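Side-chain contact in RPA0582 (Rhodopseudomonas palustris, PDB 3HHL), which is of unknown function but belongs to the DUF1330 family and has the alpha-beta fold of the dimeric alpha/beta-barrel clan: residues 37-40 / 41-45. Residues are numbered along the deposited sequence; the frame is centred on the assembly and turned at random.
Sequences AAYP and DGRET
One face of the Tyr-39 ring carries the guanidinium of Arg-43, laid almost flat on it: the planes differ by 7°, and CZ of Arg-43 stands 3.6 Å from the centroid of the Tyr-39 ring, a cation-pi stack. CD of Arg-43 lies over the same face, 3.7 Å from the centroid of the Tyr-39 ring, a CH-pi contact, while OG1 of Thr-45 sits at the ring's edge. Bends at chi2 (-96°) and chi3 (-49°) of Arg-43 bring its chain over the tyrosine, whose hydroxyl is hydrogen-bonded to ND1 of His-116. At the guanidinium edge, Asp-41 is gripped side-on: NE of Arg-43 meets the syn lone pair of OD1 of Asp-41 at 2.9 Å, a salt bridge, whereas the NH2 to OD2 bond is more bent and comes from above the carboxylate plane. OD1 of Asp-41 also accepts from the backbone N of Arg-43, 3.2 Å away and above that plane, making an Asx turn. This overlaps a type I beta turn, Tyr-39 to Gly-42, in the exposed loop between strand 25-33 and helix 47-64; N of Gly-42 donates to O of Tyr-39 (3.0 Å). Trimming Tyr-39 to an alanine would probably free the guanidinium to tilt about its salt bridge and leave His-116 without its hydroxyl partner. N of Ala-37 bonds to O of Thr-45.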
loop_
_atom_site.group_PDB
_atom_site.type_symbol
_atom_site.label_atom_id
_atom_site.label_comp_id
_atom_site.label_asym_id
_atom_site.label_seq_id
_atom_site.Cartn_x
_atom_site.Cartn_y
_atom_site.Cartn_z
ATOM N N ALA C 37 -14.105 3.389 -19.246
ATOM C CA ALA C 37 -13.565 4.721 -18.981
ATOM C C ALA C 37 -14.657 5.805 -19.084
ATOM O O ALA C 37 -15.468 5.772 -20.000
ATOM C CB ALA C 37 -12.411 5.022 -19.941
ATOM N N ALA C 38 -14.655 6.754 -18.145
ATOM C CA ALA C 38 -15.616 7.873 -18.108
ATOM C C ALA C 38 -15.005 9.206 -18.564
ATOM O O ALA C 38 -14.674 10.062 -17.743
ATOM C CB ALA C 38 -16.201 8.028 -16.689
ATOM N N TYR C 39 -14.851 9.376 -19.872
ATOM C CA TYR C 39 -14.477 10.678 -20.431
ATOM C C TYR C 39 -15.701 11.605 -20.591
ATOM O O TYR C 39 -16.811 11.127 -20.869
ATOM C CB TYR C 39 -13.848 10.506 -21.803
ATOM C CG TYR C 39 -12.488 9.888 -21.825
ATOM C CD1 TYR C 39 -12.339 8.522 -21.919
ATOM C CD2 TYR C 39 -11.339 10.664 -21.792
ATOM C CE1 TYR C 39 -11.092 7.932 -21.976
ATOM C CE2 TYR C 39 -10.070 10.067 -21.835
ATOM C CZ TYR C 39 -9.970 8.700 -21.934
ATOM O OH TYR C 39 -8.751 8.088 -21.986
ATOM N N PRO C 40 -15.491 12.938 -20.473
ATOM C CA PRO C 40 -16.548 13.928 -20.753
ATOM C C PRO C 40 -17.222 13.690 -22.097
ATOM O O PRO C 40 -18.450 13.697 -22.185
ATOM C CB PRO C 40 -15.799 15.264 -20.787
ATOM C CG PRO C 40 -14.531 15.031 -20.000
ATOM C CD PRO C 40 -14.194 13.579 -20.175
ATOM N N ASP C 41 -16.420 13.450 -23.131
ATOM C CA ASP C 41 -16.950 13.233 -24.487
ATOM C C ASP C 41 -17.624 11.856 -24.721
ATOM O O ASP C 41 -17.923 11.503 -25.849
ATOM C CB ASP C 41 -15.855 13.515 -25.544
ATOM C CG ASP C 41 -14.884 12.354 -25.736
ATOM O OD1 ASP C 41 -14.807 11.469 -24.848
ATOM O OD2 ASP C 41 -14.192 12.330 -26.784
ATOM N N GLY C 42 -17.830 11.069 -23.669
ATOM C CA GLY C 42 -18.562 9.796 -23.771
ATOM C C GLY C 42 -17.931 8.656 -24.572
ATOM O O GLY C 42 -18.516 7.574 -24.668
ATOM N N ARG C 43 -16.738 8.875 -25.128
ATOM C CA ARG C 43 -16.074 7.875 -25.983
ATOM C C ARG C 43 -15.859 6.556 -25.238
ATOM O O ARG C 43 -15.681 6.541 -24.031
ATOM C CB ARG C 43 -14.788 8.457 -26.607
ATOM C CG ARG C 43 -13.436 7.731 -26.333
ATOM C CD ARG C 43 -12.608 8.332 -25.161
ATOM N NE ARG C 43 -12.462 9.790 -25.239
ATOM C CZ ARG C 43 -11.318 10.482 -25.331
ATOM N NH1 ARG C 43 -10.122 9.888 -25.354
ATOM N NH2 ARG C 43 -11.370 11.811 -25.393
ATOM N N GLU C 44 -15.923 5.461 -25.979
ATOM C CA GLU C 44 -15.898 4.125 -25.421
ATOM C C GLU C 44 -14.467 3.574 -25.452
ATOM O O GLU C 44 -13.896 3.362 -26.528
ATOM C CB GLU C 44 -16.856 3.215 -26.220
ATOM N N THR C 45 -13.867 3.401 -24.274
ATOM C CA THR C 45 -12.624 2.619 -24.122
ATOM C C THR C 45 -12.628 1.998 -22.732
ATOM O O THR C 45 -13.417 2.373 -21.884
ATOM C CB THR C 45 -11.320 3.449 -24.286
ATOM O OG1 THR C 45 -10.939 3.974 -23.023
ATOM C CG2 THR C 45 -11.457 4.615 -25.256
#